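Local coordinates for protein 3-carboxy-cis,cis-muconate cycloisomerase (Pseudomonas putida, PDB 1RE5) that is a cycloisomerase of the largely helical, tetrameric lyase superfamily that also includes adenylosuccinate lyase, at residues 99-102 against 103-106; 105-108 against 109-113; 306-309 against 310-313; 318-321 against 322-326. All coordinates share one frame; numbering follows the deposited sequence.

All four contacts are local and each runs on without a gap. Interaction 1 closes the end of the loop after helix 78-92 with two turns, and interaction 2 takes over Thr105 and Ser106 to begin helix 106-142. Much later in the chain, interaction 3 ends helix 286-307 and leads into the loop before helix 319-347, whose first turns form interaction 4. None encloses or crosses another; only 1 and 2 overlap. In space, Trp320 of interaction 4 packs on Gln107 and Met110 of interaction 2, and Leu319 and Glu323 meet the 310-311 turn of interaction 3. The starts of helices 106-142 and 319-347 and the end of 286-307 are thereby joined.

Interaction 1. Residues 99-102 against 103-106; sequences YVHL and GATS
His101 and Ala104 are the ends of a type II beta turn, and His101 with Leu102 also belongs to the type II turn that starts at Tyr99, so the chain reverses twice in six residues. The first turn is held loosely, by a weak bond from Leu102 N to Tyr99 O (3.5 Å). Gly103 sits at the third position of the second turn with phi 78°, a value that favours glycine, and beyond it the chain straightens toward Thr105, the N-cap residue of helix 106-142. The side-chain contact is made by the His101 ring. Its CG lies anti to the backbone N (chi1 -161°), which swings the imidazole over the second turn, where the methyl CB of Ala104 approaches one face almost along the ring normal, 4.2 Å from the ring centroid, as a CH-pi contact. The Leu102 side chain instead touches Glu39 of helix 21-40. Glu32 and Val82, from helices 21-40 and 78-92, also touch His101. The CH-pi contact and the weak turn bond probably add modestly to a shape that appears to be set largely by the backbone turns and the surrounding helices.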
# COMPACT_ATOMS: atom_id res chain seq x y z
N TYR D 99 30.25 23.09 -24.04
CA TYR D 99 30.09 23.60 -22.68
C TYR D 99 28.79 23.22 -21.98
O TYR D 99 28.64 23.39 -20.76
CB TYR D 99 30.25 25.12 -22.68
CG TYR D 99 31.62 25.60 -23.10
CD1 TYR D 99 31.86 26.09 -24.39
CD2 TYR D 99 32.69 25.57 -22.20
CE1 TYR D 99 33.13 26.52 -24.77
CE2 TYR D 99 33.95 26.00 -22.57
CZ TYR D 99 34.17 26.47 -23.85
OH TYR D 99 35.44 26.91 -24.19
N VAL D 100 27.83 22.72 -22.75
CA VAL D 100 26.55 22.35 -22.18
C VAL D 100 26.68 21.13 -21.27
O VAL D 100 27.41 20.19 -21.57
CB VAL D 100 25.51 22.05 -23.30
CG1 VAL D 100 25.98 20.88 -24.14
CG2 VAL D 100 24.16 21.74 -22.69
N HIS D 101 25.98 21.19 -20.13
CA HIS D 101 25.95 20.09 -19.16
C HIS D 101 27.34 19.74 -18.64
O HIS D 101 27.61 18.59 -18.30
CB HIS D 101 25.30 18.88 -19.84
CG HIS D 101 24.80 17.84 -18.89
ND1 HIS D 101 25.53 16.72 -18.55
CD2 HIS D 101 23.63 17.74 -18.22
CE1 HIS D 101 24.84 15.98 -17.70
NE2 HIS D 101 23.68 16.57 -17.48
N LEU D 102 28.21 20.74 -18.55
CA LEU D 102 29.58 20.52 -18.09
C LEU D 102 29.75 20.18 -16.60
O LEU D 102 29.37 20.96 -15.72
CB LEU D 102 30.44 21.75 -18.41
CG LEU D 102 31.93 21.67 -18.01
CD1 LEU D 102 32.61 20.57 -18.81
CD2 LEU D 102 32.61 23.02 -18.25
N GLY D 103 30.33 19.01 -16.34
CA GLY D 103 30.57 18.58 -14.97
C GLY D 103 29.38 18.03 -14.21
O GLY D 103 29.51 17.66 -13.03
N ALA D 104 28.23 17.96 -14.87
CA ALA D 104 27.01 17.47 -14.24
C ALA D 104 26.62 16.08 -14.74
O ALA D 104 26.96 15.68 -15.86
CB ALA D 104 25.87 18.45 -14.50
N THR D 105 25.89 15.35 -13.90
CA THR D 105 25.44 14.02 -14.25
C THR D 105 23.96 14.13 -14.58
O THR D 105 23.33 15.13 -14.25
CB THR D 105 25.72 13.03 -13.08
OG1 THR D 105 25.44 11.70 -13.50
CG2 THR D 105 24.88 13.36 -11.87
N SER D 106 23.40 13.12 -15.25
CA SER D 106 21.99 13.12 -15.62
C SER D 106 21.03 13.41 -14.45
O SER D 106 20.14 14.26 -14.55
CB SER D 106 21.62 11.78 -16.25
OG SER D 106 22.30 11.59 -17.48

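Interaction 2. Residues 105-108 against 109-113; sequences TSQD and AMDTG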
# COMPACT_ATOMS: atom_id res chain seq x y z
N THR D 105 25.89 15.35 -13.90
CA THR D 105 25.44 14.02 -14.25
C THR D 105 23.96 14.13 -14.58
O THR D 105 23.33 15.13 -14.25
CB THR D 105 25.72 13.03 -13.08
OG1 THR D 105 25.44 11.70 -13.50
CG2 THR D 105 24.88 13.36 -11.87
N SER D 106 23.40 13.12 -15.25
CA SER D 106 21.99 13.12 -15.62
C SER D 106 21.03 13.41 -14.45
O SER D 106 20.14 14.26 -14.55
CB SER D 106 21.62 11.78 -16.25
OG SER D 106 22.30 11.59 -17.48
N GLN D 107 21.22 12.71 -13.34
CA GLN D 107 20.35 12.91 -12.19
C GLN D 107 20.37 14.35 -11.65
O GLN D 107 19.37 14.82 -11.10
CB GLN D 107 20.69 11.92 -11.07
CG GLN D 107 19.62 11.87 -9.98
CD GLN D 107 19.87 10.83 -8.93
OE1 GLN D 107 19.07 10.67 -8.01
NE2 GLN D 107 20.97 10.11 -9.05
N ASP D 108 21.49 15.04 -11.81
CA ASP D 108 21.58 16.42 -11.34
C ASP D 108 20.53 17.25 -12.05
O ASP D 108 19.81 18.04 -11.42
CB ASP D 108 22.95 17.02 -11.65
CG ASP D 108 24.06 16.40 -10.83
OD1 ASP D 108 23.83 16.12 -9.64
OD2 ASP D 108 25.16 16.20 -11.38
N ALA D 109 20.43 17.06 -13.37
CA ALA D 109 19.47 17.81 -14.17
C ALA D 109 18.04 17.38 -13.88
O ALA D 109 17.13 18.21 -13.76
CB ALA D 109 19.77 17.63 -15.65
N MET D 110 17.84 16.07 -13.77
CA MET D 110 16.52 15.52 -13.49
C MET D 110 15.96 15.89 -12.10
O MET D 110 14.83 16.38 -12.00
CB MET D 110 16.59 14.02 -13.63
CG MET D 110 16.95 13.58 -15.02
SD MET D 110 16.66 11.82 -15.15
CE MET D 110 18.36 11.24 -15.33
N ASP D 111 16.72 15.65 -11.04
CA ASP D 111 16.24 15.98 -9.71
C ASP D 111 16.05 17.49 -9.54
O ASP D 111 15.05 17.93 -8.96
CB ASP D 111 17.20 15.47 -8.63
CG ASP D 111 16.99 13.99 -8.29
OD1 ASP D 111 16.06 13.36 -8.84
OD2 ASP D 111 17.77 13.47 -7.46
N THR D 112 17.00 18.28 -10.01
CA THR D 112 16.86 19.72 -9.86
C THR D 112 15.68 20.22 -10.66
O THR D 112 14.92 21.06 -10.18
CB THR D 112 18.12 20.46 -10.30
OG1 THR D 112 19.22 20.08 -9.45
CG2 THR D 112 17.89 21.98 -10.19
N GLY D 113 15.51 19.68 -11.86
CA GLY D 113 14.38 20.08 -12.69
C GLY D 113 13.09 19.79 -11.95
O GLY D 113 12.15 20.59 -11.97
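Thr112 OG1 donates to Asp108 O at 2.9 Å, and Thr112 N donates to the same oxygen at 3.2 Å, so two bonds of one residue grip a single carbonyl. They arrive differently: the hydroxyl is tilted slightly from the carbonyl plane, while the amide nitrogen stands above it. With chi1 -63° the hydroxyl is folded back beside its own backbone N, toward the preceding turn, and CG2 is left anti to that nitrogen. The two preceding bonds of the ladder run from Met110 N to Ser106 O (3.0 Å) and from Asp111 N to Gln107 O (2.8 Å), both nearly straight. The Met110 chain, bent at its last torsion, lays CG beside Ser106 O and carries its terminal CE back to CB of Ser106. Gln107 runs out extended beside Asp111, its CG 3.5 Å from OD2, with amide and carboxylate planes steeply inclined, 74° apart. This is the first part of helix 106-142, opened by the Thr-Ser-Gln-Asp sequence that in relatives of this lyase superfamily probably borders the active site; Thr105 holds the N-cap position without a side-chain cap of its own. Asp108 reaches back instead, OD2 accepting from Thr105 N at 2.8 Å, although the placing of that oxygen is less sure. Further out, the backbone N atoms of Gly193 and Gly194 bond to the Asp108 carboxylate, Gln191 N to Thr112 OG1, and Arg230 forms a salt bridge with Asp111 OD2.

Interaction 3. Residues 306-309 against 310-313; sequences FAAM and PQEH
Pro310 sets its ring against the end of helix 286-307: CD lies 3.4 Å from Ala307 O, so the pyrrolidine packs against a carbonyl of the last helical residue. Having no N-H, the proline can donate nothing to it. The chain first departs from helical angles at Ala308, two residues earlier. The proline's own backbone, phi -75° and psi 60°, is that of the centre of an inverse gamma turn. Gln311 follows and closes this turn, its N donating to Met309 O at 2.6 Å; the donor stands above the carbonyl plane rather than on a lone pair. The Gln311 side chain then turns back along the chain. With CG folded beside the backbone N (chi1 -48°) and the rest extended, CG passes close to Ala308 O and NE2 donates to that oxygen at 3.0 Å, slightly out of the amide plane and moderately bent. The same NE2 has a weak second bond to Glu323 OE2 on helix 319-347, which helps to set the rotation of the amide. Glu312 carries the chain away; its OE1 bonds to Ser316 OG. His313 meets the second subunit, where Lys165 NZ bonds to its ND1 and Asp253 OD1 to its N. The arrangement is an inverse gamma turn at the exit of a long helix, turning the chain into a loop lodged against a neighbouring subunit; just before it, the side chain of Ala307 lies about 4 Å from a bound 2,3-dihydroxy-1,4-dithiobutane molecule.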
# COMPACT_ATOMS: atom_id res chain seq x y z
N PHE D 306 7.72 5.45 -0.41
CA PHE D 306 8.40 4.92 0.77
C PHE D 306 9.18 3.67 0.36
O PHE D 306 10.35 3.51 0.69
CB PHE D 306 7.41 4.56 1.88
CG PHE D 306 7.04 5.71 2.77
CD1 PHE D 306 5.84 6.39 2.60
CD2 PHE D 306 7.91 6.14 3.77
CE1 PHE D 306 5.51 7.47 3.40
CE2 PHE D 306 7.60 7.22 4.59
CZ PHE D 306 6.39 7.89 4.40
N ALA D 307 8.52 2.79 -0.37
CA ALA D 307 9.14 1.55 -0.81
C ALA D 307 10.41 1.74 -1.66
O ALA D 307 11.27 0.85 -1.69
CB ALA D 307 8.13 0.73 -1.59
N ALA D 308 10.54 2.88 -2.32
CA ALA D 308 11.70 3.13 -3.17
C ALA D 308 12.85 3.86 -2.48
O ALA D 308 13.78 4.29 -3.14
CB ALA D 308 11.27 3.90 -4.42
N MET D 309 12.79 3.98 -1.16
CA MET D 309 13.85 4.67 -0.43
C MET D 309 15.20 3.97 -0.28
O MET D 309 16.25 4.63 -0.29
CB MET D 309 13.36 5.08 0.95
CG MET D 309 12.49 6.32 0.94
SD MET D 309 12.15 6.89 2.60
CE MET D 309 13.65 7.77 3.01
N PRO D 310 15.21 2.63 -0.11
CA PRO D 310 16.52 1.99 0.04
C PRO D 310 17.32 1.87 -1.27
O PRO D 310 17.67 0.78 -1.70
CB PRO D 310 16.15 0.63 0.64
CG PRO D 310 14.86 0.33 -0.06
CD PRO D 310 14.12 1.65 0.00
N GLN D 311 17.60 3.02 -1.88
CA GLN D 311 18.33 3.08 -3.14
C GLN D 311 19.82 2.83 -2.93
O GLN D 311 20.46 3.50 -2.12
CB GLN D 311 18.08 4.43 -3.82
CG GLN D 311 16.61 4.81 -3.86
CD GLN D 311 16.29 5.90 -4.87
OE1 GLN D 311 17.15 6.70 -5.22
NE2 GLN D 311 15.03 5.94 -5.32
N GLU D 312 20.35 1.86 -3.67
CA GLU D 312 21.75 1.46 -3.51
C GLU D 312 22.85 2.39 -3.97
O GLU D 312 22.77 2.99 -5.05
CB GLU D 312 21.97 0.08 -4.15
CG GLU D 312 20.73 -0.49 -4.81
CD GLU D 312 20.55 0.01 -6.22
OE1 GLU D 312 19.48 -0.24 -6.81
OE2 GLU D 312 21.49 0.64 -6.73
N HIS D 313 23.87 2.48 -3.13
CA HIS D 313 25.05 3.26 -3.41
C HIS D 313 24.86 4.68 -3.95
O HIS D 313 24.07 5.46 -3.40
CB HIS D 313 25.93 2.46 -4.37
CG HIS D 313 26.42 1.18 -3.78
ND1 HIS D 313 27.01 1.11 -2.54
CD2 HIS D 313 26.46 -0.08 -4.29
CE1 HIS D 313 27.40 -0.14 -2.31
NE2 HIS D 313 27.07 -0.88 -3.35

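Interaction 4. Residues 318-321 against 322-326; sequences GLWH and AEWET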
# COMPACT_ATOMS: atom_id res chain seq x y z
N GLY D 318 15.78 1.26 -11.08
CA GLY D 318 14.52 0.63 -10.75
C GLY D 318 13.81 1.43 -9.68
O GLY D 318 12.77 2.04 -9.94
N LEU D 319 14.37 1.44 -8.47
CA LEU D 319 13.77 2.18 -7.36
C LEU D 319 13.65 3.66 -7.71
O LEU D 319 12.61 4.29 -7.46
CB LEU D 319 14.60 2.01 -6.08
CG LEU D 319 14.80 0.57 -5.57
CD1 LEU D 319 15.19 0.62 -4.11
CD2 LEU D 319 13.51 -0.24 -5.74
N TRP D 320 14.71 4.22 -8.28
CA TRP D 320 14.70 5.62 -8.66
C TRP D 320 13.70 5.84 -9.80
O TRP D 320 12.98 6.83 -9.81
CB TRP D 320 16.09 6.05 -9.09
CG TRP D 320 16.18 7.43 -9.67
CD1 TRP D 320 15.56 8.56 -9.21
CD2 TRP D 320 17.00 7.84 -10.78
NE1 TRP D 320 15.95 9.65 -9.96
CE2 TRP D 320 16.84 9.24 -10.92
CE3 TRP D 320 17.87 7.16 -11.65
CZ2 TRP D 320 17.51 9.97 -11.92
CZ3 TRP D 320 18.53 7.89 -12.63
CH2 TRP D 320 18.35 9.28 -12.76
N HIS D 321 13.66 4.91 -10.75
CA HIS D 321 12.74 5.03 -11.87
C HIS D 321 11.30 5.04 -11.36
O HIS D 321 10.46 5.72 -11.93
CB HIS D 321 12.92 3.87 -12.84
CG HIS D 321 14.24 3.87 -13.56
ND1 HIS D 321 15.45 3.68 -12.91
CD2 HIS D 321 14.53 4.02 -14.87
CE1 HIS D 321 16.42 3.70 -13.81
NE2 HIS D 321 15.90 3.90 -15.00
N ALA D 322 11.02 4.29 -10.30
CA ALA D 322 9.68 4.23 -9.73
C ALA D 322 9.14 5.58 -9.23
O ALA D 322 7.93 5.77 -9.13
CB ALA D 322 9.65 3.23 -8.58
N GLU D 323 10.01 6.53 -8.91
CA GLU D 323 9.56 7.83 -8.43
C GLU D 323 9.02 8.72 -9.55
O GLU D 323 8.05 9.43 -9.36
CB GLU D 323 10.70 8.61 -7.77
CG GLU D 323 11.60 7.84 -6.82
CD GLU D 323 12.73 8.71 -6.29
OE1 GLU D 323 12.95 9.81 -6.84
OE2 GLU D 323 13.42 8.29 -5.33
N TRP D 324 9.67 8.67 -10.70
CA TRP D 324 9.34 9.53 -11.83
C TRP D 324 7.88 9.91 -12.10
O TRP D 324 7.55 11.10 -12.17
CB TRP D 324 9.98 8.98 -13.11
CG TRP D 324 11.49 8.87 -13.01
CD1 TRP D 324 12.27 9.26 -11.95
CD2 TRP D 324 12.38 8.27 -13.96
NE1 TRP D 324 13.59 8.93 -12.18
CE2 TRP D 324 13.68 8.32 -13.41
CE3 TRP D 324 12.20 7.69 -15.22
CZ2 TRP D 324 14.79 7.82 -14.08
CZ3 TRP D 324 13.31 7.19 -15.89
CH2 TRP D 324 14.59 7.26 -15.32
N GLU D 325 7.01 8.94 -12.26
CA GLU D 325 5.61 9.26 -12.53
C GLU D 325 4.76 9.29 -11.28
O GLU D 325 3.72 9.93 -11.25
CB GLU D 325 5.04 8.25 -13.52
CG GLU D 325 5.82 8.19 -14.83
CD GLU D 325 5.74 9.49 -15.63
OE1 GLU D 325 5.97 10.58 -15.05
OE2 GLU D 325 5.44 9.41 -16.84
N THR D 326 5.22 8.62 -10.23
CA THR D 326 4.47 8.56 -8.98
C THR D 326 4.27 9.89 -8.27
O THR D 326 3.16 10.22 -7.87
CB THR D 326 5.12 7.56 -8.01
OG1 THR D 326 5.26 6.29 -8.66
CG2 THR D 326 4.28 7.39 -6.75
O HOH W 1 7.87 6.50 -12.27
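Trp324 leans back over the preceding turn and meets both Trp320 and His321. Its CB lies 3.5 Å from His321 O, and with chi1 -58° its CG stays above the same oxygen. CD1 passes Trp320 O at 3.3 Å. Next comes NE1, over one face of the Trp320 indole: the two five-membered rings stand at 89°, centroids 4.6 Å apart, a T-shaped stack with the Trp324 edge as the stem. CE2 belongs to the ring face under His321 CA, which makes a CH-pi contact 3.9 Å from the five-membered-ring centroid. CZ2 reaches Trp320 CE3 at 4.0 Å, and CH2 and CZ3 end near His321 CD2, the imidazole lying alongside but inclined by 33°. In the backbone of this turn, Ala322 N bonds to Gly318 O (2.9 Å), and a water donates to His321 O while accepting from Glu325 N (2.6 Å), bridging a loosely bonded turn. Glu323 OE1, at the Trp320 edge, forms a salt bridge with Arg230. The cluster thus opens helix 319-347: helix 106-142 packs on Trp320, helix 286-307 on Glu323 and Thr326, while Phe6 of the third subunit meets Trp324 and Trp153 of the second subunit meets His321.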